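Local atomic coordinates of glycosyl hydrolase, family 38 (Enterococcus faecalis, PDB entry 5KBP), a protein that probably hydrolyses alpha-mannosidic linkages in glycans, as a metal-dependent glycoside hydrolase of family 38. Residues 556-561 with 584-589; 601-606 with 647-652; 661-666 with 776-781; 690-695 with 714-719. One frame throughout, in Å; residues are numbered along the deposited sequence.

Contact 1: 556-561 with 584-589. With SO4 (sulfate ion), chain K.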
loop_
_atom_site.group_PDB
_atom_site.type_symbol
_atom_site.label_atom_id
_atom_site.label_comp_id
_atom_site.label_asym_id
_atom_site.label_seq_id
_atom_site.Cartn_x
_atom_site.Cartn_y
_atom_site.Cartn_z
ATOM N N PHE A 556 40.352 21.237 -9.916
ATOM C CA PHE A 556 39.393 20.442 -10.669
ATOM C C PHE A 556 38.366 21.382 -11.280
ATOM O O PHE A 556 37.843 22.261 -10.588
ATOM C CB PHE A 556 38.705 19.405 -9.774
ATOM C CG PHE A 556 39.662 18.521 -9.025
ATOM C CD1 PHE A 556 40.140 18.893 -7.777
ATOM C CD2 PHE A 556 40.085 17.318 -9.567
ATOM C CE1 PHE A 556 41.021 18.082 -7.087
ATOM C CE2 PHE A 556 40.967 16.504 -8.882
ATOM C CZ PHE A 556 41.434 16.886 -7.639
ATOM N N SER A 557 38.079 21.201 -12.568
ATOM C CA SER A 557 37.194 22.095 -13.298
ATOM C C SER A 557 36.078 21.306 -13.969
ATOM O O SER A 557 36.139 20.080 -14.092
ATOM C CB SER A 557 37.965 22.909 -14.347
ATOM O OG SER A 557 38.620 22.057 -15.270
ATOM N N LYS A 558 35.051 22.040 -14.402
ATOM C CA LYS A 558 33.873 21.499 -15.080
ATOM C C LYS A 558 33.114 20.490 -14.222
ATOM O O LYS A 558 32.427 19.609 -14.751
ATOM C CB LYS A 558 34.244 20.878 -16.431
ATOM C CG LYS A 558 34.890 21.858 -17.396
ATOM C CD LYS A 558 35.280 21.180 -18.696
ATOM C CE LYS A 558 35.930 22.164 -19.648
ATOM N NZ LYS A 558 36.338 21.534 -20.931
ATOM N N LEU A 559 33.214 20.607 -12.903
ATOM C CA LEU A 559 32.479 19.727 -12.010
ATOM C C LEU A 559 31.015 20.148 -11.932
ATOM O O LEU A 559 30.668 21.310 -12.164
ATOM C CB LEU A 559 33.106 19.737 -10.617
ATOM C CG LEU A 559 34.556 19.254 -10.532
ATOM C CD1 LEU A 559 35.114 19.456 -9.131
ATOM C CD2 LEU A 559 34.650 17.794 -10.942
ATOM N N LEU A 560 30.157 19.182 -11.598
ATOM C CA LEU A 560 28.710 19.390 -11.505
ATOM C C LEU A 560 28.132 19.826 -12.852
ATOM O O LEU A 560 27.436 20.838 -12.963
ATOM C CB LEU A 560 28.365 20.395 -10.401
ATOM C CG LEU A 560 26.918 20.425 -9.901
ATOM C CD1 LEU A 560 26.597 19.156 -9.128
ATOM C CD2 LEU A 560 26.657 21.665 -9.056
ATOM N N THR A 561 28.434 19.049 -13.888
ATOM C CA THR A 561 27.878 19.255 -15.219
ATOM C C THR A 561 26.790 18.218 -15.466
ATOM O O THR A 561 27.000 17.024 -15.231
ATOM C CB THR A 561 28.963 19.154 -16.293
ATOM O OG1 THR A 561 29.899 20.229 -16.133
ATOM C CG2 THR A 561 28.352 19.227 -17.685
ATOM N N THR A 584 23.905 18.829 -22.885
ATOM C CA THR A 584 24.652 19.147 -21.679
ATOM C C THR A 584 24.417 20.595 -21.269
ATOM O O THR A 584 23.971 21.427 -22.063
ATOM C CB THR A 584 26.155 18.906 -21.875
ATOM O OG1 THR A 584 26.839 19.118 -20.635
ATOM C CG2 THR A 584 26.715 19.860 -22.922
ATOM N N THR A 585 24.726 20.885 -20.008
ATOM C CA THR A 585 24.669 22.239 -19.479
ATOM C C THR A 585 25.997 22.973 -19.612
ATOM O O THR A 585 26.141 24.069 -19.063
ATOM C CB THR A 585 24.238 22.222 -18.010
ATOM O OG1 THR A 585 25.176 21.460 -17.242
ATOM C CG2 THR A 585 22.853 21.605 -17.866
ATOM N N GLU A 586 26.966 22.395 -20.330
ATOM C CA GLU A 586 28.276 23.026 -20.468
ATOM C C GLU A 586 28.187 24.361 -21.196
ATOM O O GLU A 586 28.994 25.263 -20.942
ATOM C CB GLU A 586 29.235 22.088 -21.205
ATOM C CG GLU A 586 30.662 22.607 -21.295
ATOM C CD GLU A 586 31.491 21.870 -22.328
ATOM O OE1 GLU A 586 30.905 21.132 -23.148
ATOM O OE2 GLU A 586 32.729 22.032 -22.321
ATOM N N ASN A 587 27.222 24.506 -22.101
ATOM C CA ASN A 587 27.056 25.749 -22.843
ATOM C C ASN A 587 25.718 26.395 -22.510
ATOM O O ASN A 587 24.877 26.590 -23.395
ATOM C CB ASN A 587 27.174 25.487 -24.344
ATOM N N VAL A 588 25.511 26.724 -21.236
ATOM C CA VAL A 588 24.259 27.295 -20.752
ATOM C C VAL A 588 24.585 28.443 -19.805
ATOM O O VAL A 588 25.561 28.382 -19.050
ATOM C CB VAL A 588 23.385 26.228 -20.051
ATOM C CG1 VAL A 588 22.137 26.854 -19.440
ATOM C CG2 VAL A 588 22.998 25.124 -21.026
ATOM N N THR A 589 23.771 29.497 -19.854
ATOM C CA THR A 589 23.901 30.625 -18.938
ATOM C C THR A 589 23.079 30.332 -17.687
ATOM O O THR A 589 21.847 30.404 -17.714
ATOM C CB THR A 589 23.445 31.920 -19.602
ATOM O OG1 THR A 589 24.224 32.155 -20.781
ATOM C CG2 THR A 589 23.607 33.094 -18.644
HETATM S S SO4 K . 39.453 23.379 -21.167
HETATM O O1 SO4 K . 39.512 22.955 -19.771
HETATM O O2 SO4 K . 38.545 24.516 -21.293
HETATM O O3 SO4 K . 40.787 23.772 -21.612
HETATM O O4 SO4 K . 38.970 22.276 -21.992
#

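Contact 2: 601-606 with 647-652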
loop_
_atom_site.group_PDB
_atom_site.type_symbol
_atom_site.label_atom_id
_atom_site.label_comp_id
_atom_site.label_asym_id
_atom_site.label_seq_id
_atom_site.Cartn_x
_atom_site.Cartn_y
_atom_site.Cartn_z
ATOM N N LYS A 601 28.659 28.677 7.515
ATOM C CA LYS A 601 27.889 27.983 6.493
ATOM C C LYS A 601 27.484 28.966 5.403
ATOM O O LYS A 601 27.073 30.091 5.696
ATOM C CB LYS A 601 26.648 27.316 7.100
ATOM C CG LYS A 601 25.767 26.590 6.099
ATOM C CD LYS A 601 24.554 25.985 6.787
ATOM C CE LYS A 601 23.637 25.297 5.792
ATOM N NZ LYS A 601 22.458 24.689 6.467
ATOM N N ALA A 602 27.605 28.526 4.152
ATOM C CA ALA A 602 27.197 29.317 3.002
ATOM C C ALA A 602 26.667 28.380 1.927
ATOM O O ALA A 602 27.150 27.256 1.771
ATOM C CB ALA A 602 28.353 30.160 2.452
ATOM N N SER A 603 25.665 28.853 1.188
ATOM C CA SER A 603 25.033 28.051 0.150
ATOM C C SER A 603 24.705 28.923 -1.053
ATOM O O SER A 603 24.358 30.099 -0.913
ATOM C CB SER A 603 23.754 27.368 0.656
ATOM O OG SER A 603 22.745 28.323 0.933
ATOM N N TYR A 604 24.815 28.325 -2.237
ATOM C CA TYR A 604 24.484 28.973 -3.499
ATOM C C TYR A 604 23.391 28.191 -4.212
ATOM O O TYR A 604 23.349 26.958 -4.143
ATOM C CB TYR A 604 25.711 29.069 -4.415
ATOM C CG TYR A 604 26.604 30.259 -4.153
ATOM C CD1 TYR A 604 27.480 30.272 -3.077
ATOM C CD2 TYR A 604 26.583 31.363 -4.994
ATOM C CE1 TYR A 604 28.301 31.356 -2.841
ATOM C CE2 TYR A 604 27.402 32.452 -4.765
ATOM C CZ TYR A 604 28.259 32.440 -3.687
ATOM O OH TYR A 604 29.080 33.517 -3.451
ATOM N N GLN A 605 22.514 28.913 -4.902
ATOM C CA GLN A 605 21.505 28.307 -5.760
ATOM C C GLN A 605 21.941 28.453 -7.209
ATOM O O GLN A 605 22.259 29.559 -7.659
ATOM C CB GLN A 605 20.137 28.956 -5.556
ATOM C CG GLN A 605 19.010 28.251 -6.298
ATOM C CD GLN A 605 17.809 29.144 -6.531
ATOM O OE1 GLN A 605 17.925 30.216 -7.127
ATOM N NE2 GLN A 605 16.645 28.707 -6.064
ATOM N N ILE A 606 21.965 27.338 -7.934
ATOM C CA ILE A 606 22.325 27.320 -9.347
ATOM C C ILE A 606 21.099 26.879 -10.134
ATOM O O ILE A 606 20.610 25.757 -9.953
ATOM C CB ILE A 606 23.516 26.390 -9.625
ATOM C CG1 ILE A 606 24.722 26.802 -8.780
ATOM C CG2 ILE A 606 23.867 26.413 -11.104
ATOM C CD1 ILE A 606 25.913 25.882 -8.927
ATOM N N THR A 647 17.707 22.940 -10.699
ATOM C CA THR A 647 18.065 23.799 -9.575
ATOM C C THR A 647 18.898 22.994 -8.588
ATOM O O THR A 647 18.420 21.996 -8.036
ATOM C CB THR A 647 16.818 24.366 -8.890
ATOM O OG1 THR A 647 16.027 25.080 -9.846
ATOM C CG2 THR A 647 17.215 25.312 -7.763
ATOM N N THR A 648 20.134 23.431 -8.363
ATOM C CA THR A 648 21.065 22.754 -7.472
ATOM C C THR A 648 21.491 23.707 -6.364
ATOM O O THR A 648 21.829 24.865 -6.632
ATOM C CB THR A 648 22.297 22.253 -8.234
ATOM O OG1 THR A 648 21.883 21.422 -9.324
ATOM C CG2 THR A 648 23.205 21.449 -7.314
ATOM N N MET A 649 21.469 23.218 -5.126
ATOM C CA MET A 649 21.923 23.978 -3.966
ATOM C C MET A 649 23.292 23.449 -3.552
ATOM O O MET A 649 23.405 22.323 -3.059
ATOM C CB MET A 649 20.922 23.872 -2.817
ATOM C CG MET A 649 19.603 24.586 -3.064
ATOM S SD MET A 649 19.761 26.382 -3.079
ATOM C CE MET A 649 20.263 26.698 -1.388
ATOM N N VAL A 650 24.325 24.259 -3.754
ATOM C CA VAL A 650 25.684 23.898 -3.366
ATOM C C VAL A 650 25.956 24.488 -1.988
ATOM O O VAL A 650 25.920 25.709 -1.809
ATOM C CB VAL A 650 26.712 24.397 -4.393
ATOM C CG1 VAL A 650 28.113 23.952 -3.998
ATOM C CG2 VAL A 650 26.358 23.895 -5.783
ATOM N N THR A 651 26.234 23.623 -1.016
ATOM C CA THR A 651 26.387 24.029 0.374
ATOM C C THR A 651 27.783 23.688 0.876
ATOM O O THR A 651 28.317 22.612 0.582
ATOM C CB THR A 651 25.334 23.353 1.264
ATOM O OG1 THR A 651 24.028 23.578 0.718
ATOM C CG2 THR A 651 25.386 23.917 2.678
ATOM N N MET A 652 28.369 24.613 1.633
ATOM C CA MET A 652 29.668 24.423 2.262
ATOM C C MET A 652 29.599 24.911 3.701
ATOM O O MET A 652 29.021 25.966 3.979
ATOM C CB MET A 652 30.777 25.179 1.513
ATOM C CG MET A 652 32.068 25.331 2.310
ATOM S SD MET A 652 33.165 26.612 1.674
ATOM C CE MET A 652 33.596 25.900 0.094
#

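Contact 3: 661-666 with 776-781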
loop_
_atom_site.group_PDB
_atom_site.type_symbol
_atom_site.label_atom_id
_atom_site.label_comp_id
_atom_site.label_asym_id
_atom_site.label_seq_id
_atom_site.Cartn_x
_atom_site.Cartn_y
_atom_site.Cartn_z
ATOM N N PHE A 661 25.506 18.795 -2.368
ATOM C CA PHE A 661 24.660 19.177 -3.488
ATOM C C PHE A 661 23.237 18.685 -3.259
ATOM O O PHE A 661 23.016 17.634 -2.652
ATOM C CB PHE A 661 25.188 18.609 -4.810
ATOM C CG PHE A 661 26.638 18.898 -5.056
ATOM C CD1 PHE A 661 27.075 20.199 -5.241
ATOM C CD2 PHE A 661 27.564 17.870 -5.112
ATOM C CE1 PHE A 661 28.410 20.469 -5.469
ATOM C CE2 PHE A 661 28.901 18.134 -5.341
ATOM C CZ PHE A 661 29.324 19.435 -5.521
ATOM N N GLU A 662 22.273 19.458 -3.757
ATOM C CA GLU A 662 20.858 19.098 -3.673
ATOM C C GLU A 662 20.192 19.577 -4.959
ATOM O O GLU A 662 19.859 20.759 -5.088
ATOM C CB GLU A 662 20.200 19.708 -2.441
ATOM C CG GLU A 662 19.153 18.813 -1.796
ATOM C CD GLU A 662 18.519 19.437 -0.570
ATOM O OE1 GLU A 662 17.461 20.086 -0.709
ATOM O OE2 GLU A 662 19.081 19.284 0.534
ATOM N N THR A 663 20.005 18.662 -5.905
ATOM C CA THR A 663 19.427 18.979 -7.203
ATOM C C THR A 663 17.950 18.608 -7.212
ATOM O O THR A 663 17.585 17.489 -6.840
ATOM C CB THR A 663 20.164 18.241 -8.322
ATOM O OG1 THR A 663 21.539 18.644 -8.344
ATOM C CG2 THR A 663 19.528 18.541 -9.670
ATOM N N THR A 664 17.106 19.548 -7.632
ATOM C CA THR A 664 15.666 19.342 -7.705
ATOM C C THR A 664 15.174 19.612 -9.120
ATOM O O THR A 664 15.570 20.598 -9.749
ATOM C CB THR A 664 14.916 20.248 -6.721
ATOM O OG1 THR A 664 15.222 21.620 -7.004
ATOM C CG2 THR A 664 15.314 19.929 -5.291
ATOM N N ILE A 665 14.309 18.726 -9.619
ATOM C CA ILE A 665 13.718 18.859 -10.945
ATOM C C ILE A 665 12.234 18.527 -10.860
ATOM O O ILE A 665 11.774 17.850 -9.938
ATOM C CB ILE A 665 14.394 17.945 -11.996
ATOM C CG1 ILE A 665 14.162 16.473 -11.652
ATOM C CG2 ILE A 665 15.884 18.243 -12.104
ATOM C CD1 ILE A 665 14.614 15.507 -12.728
ATOM N N ASN A 666 11.485 19.017 -11.844
ATOM C CA ASN A 666 10.092 18.635 -12.058
ATOM C C ASN A 666 10.048 17.854 -13.368
ATOM O O ASN A 666 9.768 18.400 -14.437
ATOM C CB ASN A 666 9.172 19.855 -12.085
ATOM C CG ASN A 666 7.718 19.479 -12.281
ATOM O OD1 ASN A 666 7.308 18.358 -11.976
ATOM N ND2 ASN A 666 6.928 20.416 -12.791
ATOM N N PHE A 776 17.564 15.085 -5.521
ATOM C CA PHE A 776 18.717 14.194 -5.477
ATOM C C PHE A 776 19.774 14.796 -4.561
ATOM O O PHE A 776 20.223 15.926 -4.782
ATOM C CB PHE A 776 19.285 13.965 -6.877
ATOM C CG PHE A 776 18.239 13.645 -7.906
ATOM C CD1 PHE A 776 17.679 12.383 -7.973
ATOM C CD2 PHE A 776 17.815 14.611 -8.805
ATOM C CE1 PHE A 776 16.711 12.087 -8.917
ATOM C CE2 PHE A 776 16.851 14.321 -9.752
ATOM C CZ PHE A 776 16.298 13.057 -9.808
ATOM N N LYS A 777 20.167 14.042 -3.537
ATOM C CA LYS A 777 21.165 14.475 -2.567
ATOM C C LYS A 777 22.469 13.736 -2.830
ATOM O O LYS A 777 22.500 12.501 -2.828
ATOM C CB LYS A 777 20.684 14.229 -1.137
ATOM C CG LYS A 777 19.472 15.055 -0.740
ATOM C CD LYS A 777 19.089 14.808 0.710
ATOM C CE LYS A 777 17.882 15.640 1.111
ATOM N NZ LYS A 777 17.492 15.410 2.529
ATOM N N TYR A 778 23.540 14.492 -3.050
ATOM C CA TYR A 778 24.857 13.931 -3.320
ATOM C C TYR A 778 25.899 14.973 -2.924
ATOM O O TYR A 778 25.564 16.104 -2.562
ATOM C CB TYR A 778 24.984 13.503 -4.787
ATOM C CG TYR A 778 24.670 14.585 -5.802
ATOM C CD1 TYR A 778 23.358 14.967 -6.060
ATOM C CD2 TYR A 778 25.684 15.206 -6.518
ATOM C CE1 TYR A 778 23.069 15.950 -6.988
ATOM C CE2 TYR A 778 25.403 16.189 -7.450
ATOM C CZ TYR A 778 24.094 16.557 -7.682
ATOM O OH TYR A 778 23.805 17.533 -8.608
ATOM N N GLY A 779 27.170 14.582 -2.984
ATOM C CA GLY A 779 28.218 15.486 -2.547
ATOM C C GLY A 779 29.583 15.092 -3.064
ATOM O O GLY A 779 29.770 14.036 -3.672
ATOM N N LEU A 780 30.547 15.970 -2.793
ATOM C CA LEU A 780 31.912 15.839 -3.281
ATOM C C LEU A 780 32.881 15.960 -2.115
ATOM O O LEU A 780 32.644 16.728 -1.177
ATOM C CB LEU A 780 32.212 16.911 -4.345
ATOM C CG LEU A 780 33.588 17.029 -5.009
ATOM C CD1 LEU A 780 33.431 17.576 -6.419
ATOM C CD2 LEU A 780 34.514 17.932 -4.201
ATOM N N SER A 781 33.975 15.205 -2.182
ATOM C CA SER A 781 35.004 15.252 -1.152
ATOM C C SER A 781 36.355 14.979 -1.794
ATOM O O SER A 781 36.518 13.978 -2.499
ATOM C CB SER A 781 34.724 14.235 -0.041
ATOM O OG SER A 781 35.710 14.311 0.973
#

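Contact 4: 690-695 with 714-719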
loop_
_atom_site.group_PDB
_atom_site.type_symbol
_atom_site.label_atom_id
_atom_site.label_comp_id
_atom_site.label_asym_id
_atom_site.label_seq_id
_atom_site.Cartn_x
_atom_site.Cartn_y
_atom_site.Cartn_z
ATOM N N ASP A 690 31.789 1.931 -3.216
ATOM C CA ASP A 690 31.240 1.317 -2.017
ATOM C C ASP A 690 30.316 0.167 -2.397
ATOM O O ASP A 690 29.378 0.343 -3.180
ATOM C CB ASP A 690 30.481 2.352 -1.189
ATOM C CG ASP A 690 30.105 1.836 0.185
ATOM O OD1 ASP A 690 30.914 1.101 0.787
ATOM O OD2 ASP A 690 29.001 2.164 0.666
ATOM N N SER A 691 30.585 -1.013 -1.843
ATOM C CA SER A 691 29.738 -2.174 -2.088
ATOM C C SER A 691 29.163 -2.693 -0.776
ATOM O O SER A 691 28.759 -1.906 0.085
ATOM C CB SER A 691 30.523 -3.273 -2.806
ATOM O OG SER A 691 29.661 -4.310 -3.240
ATOM N N ILE A 692 29.128 -4.010 -0.610
ATOM C CA ILE A 692 28.559 -4.639 0.577
ATOM C C ILE A 692 29.710 -5.043 1.487
ATOM O O ILE A 692 30.413 -6.022 1.216
ATOM C CB ILE A 692 27.683 -5.843 0.211
ATOM C CG1 ILE A 692 26.593 -5.413 -0.770
ATOM C CG2 ILE A 692 27.080 -6.459 1.466
ATOM C CD1 ILE A 692 25.760 -4.252 -0.275
ATOM N N TYR A 693 29.894 -4.289 2.574
ATOM C CA TYR A 693 30.981 -4.520 3.527
ATOM C C TYR A 693 32.334 -4.551 2.822
ATOM O O TYR A 693 33.219 -5.340 3.164
ATOM C CB TYR A 693 30.761 -5.811 4.319
ATOM C CG TYR A 693 29.555 -5.803 5.230
ATOM C CD1 TYR A 693 29.497 -4.962 6.332
ATOM C CD2 TYR A 693 28.485 -6.658 5.001
ATOM C CE1 TYR A 693 28.398 -4.959 7.171
ATOM C CE2 TYR A 693 27.383 -6.664 5.837
ATOM C CZ TYR A 693 27.345 -5.812 6.920
ATOM O OH TYR A 693 26.251 -5.813 7.755
ATOM N N GLU A 694 32.502 -3.677 1.831
ATOM C CA GLU A 694 33.664 -3.774 0.961
ATOM C C GLU A 694 33.802 -2.503 0.139
ATOM O O GLU A 694 32.810 -1.979 -0.374
ATOM C CB GLU A 694 33.539 -4.996 0.036
ATOM C CG GLU A 694 34.485 -5.012 -1.145
ATOM C CD GLU A 694 34.212 -6.178 -2.076
ATOM O OE1 GLU A 694 35.179 -6.848 -2.493
ATOM O OE2 GLU A 694 33.028 -6.429 -2.380
ATOM N N VAL A 695 35.032 -2.016 0.024
ATOM C CA VAL A 695 35.398 -1.009 -0.966
ATOM C C VAL A 695 36.052 -1.772 -2.111
ATOM O O VAL A 695 37.241 -2.102 -2.059
ATOM C CB VAL A 695 36.325 0.061 -0.385
ATOM C CG1 VAL A 695 36.764 1.027 -1.474
ATOM C CG2 VAL A 695 35.629 0.807 0.741
ATOM N N HIS A 714 27.266 -0.762 -10.152
ATOM C CA HIS A 714 26.498 -0.534 -8.937
ATOM C C HIS A 714 27.371 0.136 -7.884
ATOM O O HIS A 714 28.546 -0.201 -7.727
ATOM C CB HIS A 714 25.950 -1.850 -8.380
ATOM C CG HIS A 714 25.150 -2.644 -9.364
ATOM N ND1 HIS A 714 25.730 -3.461 -10.310
ATOM C CD2 HIS A 714 23.811 -2.754 -9.541
ATOM C CE1 HIS A 714 24.784 -4.038 -11.031
ATOM N NE2 HIS A 714 23.611 -3.625 -10.586
ATOM N N GLN A 715 26.787 1.086 -7.160
ATOM C CA GLN A 715 27.450 1.710 -6.028
ATOM C C GLN A 715 26.473 1.813 -4.868
ATOM O O GLN A 715 25.255 1.836 -5.053
ATOM C CB GLN A 715 27.996 3.105 -6.366
ATOM C CG GLN A 715 26.927 4.177 -6.519
ATOM C CD GLN A 715 27.512 5.567 -6.678
ATOM O OE1 GLN A 715 28.667 5.809 -6.328
ATOM N NE2 GLN A 715 26.717 6.486 -7.214
ATOM N N GLN A 716 27.029 1.867 -3.661
ATOM C CA GLN A 716 26.228 2.067 -2.462
ATOM C C GLN A 716 26.278 3.528 -2.037
ATOM O O GLN A 716 25.422 4.327 -2.433
ATOM C CB GLN A 716 26.714 1.159 -1.330
ATOM C CG GLN A 716 26.158 -0.256 -1.378
ATOM C CD GLN A 716 24.790 -0.369 -0.730
ATOM O OE1 GLN A 716 24.580 0.103 0.387
ATOM N NE2 GLN A 716 23.852 -0.996 -1.430
ATOM N N ALA A 717 27.286 3.890 -1.247
ATOM C CA ALA A 717 27.363 5.224 -0.668
ATOM C C ALA A 717 28.279 6.173 -1.427
ATOM O O ALA A 717 28.082 7.389 -1.344
ATOM C CB ALA A 717 27.825 5.142 0.791
ATOM N N PHE A 718 29.264 5.667 -2.167
ATOM C CA PHE A 718 30.234 6.553 -2.800
ATOM C C PHE A 718 30.939 5.834 -3.944
ATOM O O PHE A 718 30.805 4.623 -4.130
ATOM C CB PHE A 718 31.258 7.067 -1.782
ATOM C CG PHE A 718 31.990 5.975 -1.053
ATOM C CD1 PHE A 718 33.105 5.374 -1.615
ATOM C CD2 PHE A 718 31.567 5.551 0.197
ATOM C CE1 PHE A 718 33.779 4.368 -0.950
ATOM C CE2 PHE A 718 32.240 4.547 0.868
ATOM C CZ PHE A 718 33.348 3.955 0.292
ATOM N N VAL A 719 31.702 6.617 -4.705
ATOM C CA VAL A 719 32.611 6.125 -5.735
ATOM C C VAL A 719 33.822 7.050 -5.752
ATOM O O VAL A 719 33.687 8.266 -5.576
ATOM C CB VAL A 719 31.927 6.056 -7.118
ATOM C CG1 VAL A 719 31.329 7.403 -7.490
ATOM C CG2 VAL A 719 32.911 5.599 -8.179
#

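Contact 1: 556-561 with 584-589
Thr-561 reaches 584-589 through its methyl group, and no direct hydrogen bond links the two segments. CG2 lies 3.3 Å from Thr-584 OG1 and 3.9 Å from Thr-585 OG1, so one methyl rests against a pair of hydroxyls. Its chi1 of -65° sets CG2 anti to the backbone N and turns the hydroxyl the other way, where Thr-561 OG1 donates to Lys-558 O over 2.9 Å from above the carbonyl plane.

The hydroxyls on the far side are engaged locally. Thr-584 OG1 accepts from Glu-586 N at 3.3 Å, which makes an ST turn, and also bonds to Phe-562 O; Thr-585 OG1 bonds to Phe-562 N.

The electrostatic component is peripheral. The extended Lys-558 chain brings NZ to 3.9 Å from Glu-586 OE2, a long salt bridge, while NZ donates to O4 of a sulfate ion at 2.9 Å; the sulfate probably came from the crystallisation liquor.

Two G1 bulges shape this bend. Lys-558 and Leu-559 both face Leu-545 of strand 545-549, whereas Leu-560 and Thr-561 both face Leu-677 of strand 672-679. The leucines thereby turn inward, with Leu-559 on Leu-780 and Leu-560 on Tyr-778 of strand 772-783.

Contact 2: 601-606 with 647-652
Ala-602, Tyr-604 and Ile-606 pair with Met-652, Val-650 and Thr-648 through six backbone hydrogen bonds, every one of 2.8 to 2.9 Å between N and O. The strands run antiparallel at 162°, and the intervening non-hydrogen-bonded pairs, Ser-603 with Thr-651 and Gln-605 with Met-649, bring the backbones close enough for CA-H...O contacts such as Ser-603 CA to Val-650 O at 3.2 Å.

The face bearing Ile-606 and Val-650 is buried and packs tightly against the facing sheet. Ile-606 CD1 touches Val-650 CG2 at 3.7 Å, a diagonal meeting of branch ends rather than of directly paired residues. Tyr-604 and Met-652 carry their ends away from the partner strand, onto Ile-539 of strand 535-539 and onto Ile-535 and Val-537 respectively, while Val-650 rests on Leu-560.

The opposite face is partly exposed to solvent, yet its side chains touch one another across the strands. Met-649 is bent at both chi2 and chi3, which folds its thioether back across the neighbouring strand: SD lies 3.6 Å from Gln-605 CB, and CE lies 3.8 Å from Ser-603 OG, a hydroxyl that is hydrogen-bonded to Glu-596. Gln-605 CG meets Thr-647 CG2 at 3.7 Å, and at the other end the extended Lys-601 lays CE against Thr-651 CG2 at 3.8 Å.

Chemically, then, the backbone supplies the polar bonding between these strands, one face adds hydrocarbon packing that continues into the interior, and the other mixes polar side chains with Met-649, its cross-strand contacts made mostly by carbon and sulfur.

Contact 3: 661-666 with 776-781
Phe-661 and Tyr-778 meet at the centre of this contact. The CB of Phe-661 sits over one face of the Tyr-778 ring, 3.7 Å from its centroid, a CH-pi approach offset toward the rim; the two rings themselves are inclined at 39° and form neither a stack nor an edge-to-face pair. Tyr-778 gains this place because chi1 of 55° holds CG between its backbone N and carbonyl carbon, swinging the ring across to the partner strand. Its OH then reaches Thr-663 OG1 in a short hydrogen bond of 2.5 Å, a length not to be overread at this resolution, and either hydroxyl could be the donor.

Around this core, Leu-780 CB approaches the edge of the Phe-661 ring, 3.7 Å from CE2, and Ile-665 CD1 lies in plane at the edge of the Phe-776 ring, 3.9 Å from its CE2. On the other face of the sheet Glu-662 and Lys-777 run side by side, with OE2 and NZ 4.6 Å apart, too far for a salt bridge.

Backbone bonds set the register of the central residues: Phe-661 with Tyr-778, and Thr-663 with Phe-776, are hydrogen-bonded antiparallel pairs, with Phe-776 N to Thr-663 O at 2.7 Å. Further out, Thr-648 OG1 also bonds to Thr-663 OG1, and Phe-562 packs on Tyr-778.

Strands 659-667 and 772-783, distant in sequence, are thus adjacent in a large antiparallel sheet whose inner face packs against a second one, consistent with the beta-sandwich of galactose mutarotase-like domains.

Contact 4: 690-695 with 714-719
Gln-716 N donates to Asp-690 O at 2.8 Å, the shortest hydrogen bond between these segments. Asp-690 opens the turn of a beta hairpin, formed by strands 686-690 and 695-699 at the edge of the large antiparallel sheet, and here it meets the chain entering strand 718-722. Asp-690 also gives its own N to Phe-718 O, a nearly straight bond of 3.0 Å, so its backbone is held from both N and O by residues two apart.

Its side chain adds a third bond. With CG anti to the backbone N (chi1 -170°), the carboxylate is carried over to the approaching chain, where OD2 accepts from Ala-717 N at 3.1 Å through its anti lone pair. OD1 is bonded to the hydroxyl of Tyr-797 in helix 789-799, so both oxygens of this buried group have a partner.

Flat groups are layered beside the polar bonds. Asp-690 CB stands over the centre of the Phe-718 ring, 3.5 Å from the centroid, and the carboxylate plane lies within 12° of the ring plane, stacked on it. Tyr-793 also stacks with Phe-718, tying the strand to the helix.

Gln-716, bent at chi2, runs alongside Ser-691 and Ile-692 in the turn, which Ser-691 N closes on Glu-694 O. Its CG lies 3.4 Å from Ser-691 O and its amide passes Ile-692 CD1, with NE2 donating onward to Phe-96 O. At the edge of the Phe-718 ring, in its plane, Val-695 CG2 touches CZ at 3.9 Å.

Contacts 2 and 3 lie in one antiparallel sheet, which contact 4 reaches at strand ends and a turn, whereas contact 1 lies on the sheet facing it and is partly buried, with a long salt bridge between two exposed side chains. Contacts 2 and 3 are joined directly, because strands 641-653 and 659-667 are neighbours, and their centres are 10 Å apart. Leu-560 of contact 1 bridges to both. Contact 2 has one face turned to the interior and one only partly exposed; contact 3 is buried and aromatic. Contact 4, about 7 Å from contact 3 at the nearest atoms, is also buried, yet there a carboxylate supplements two backbone bonds at the strand ends.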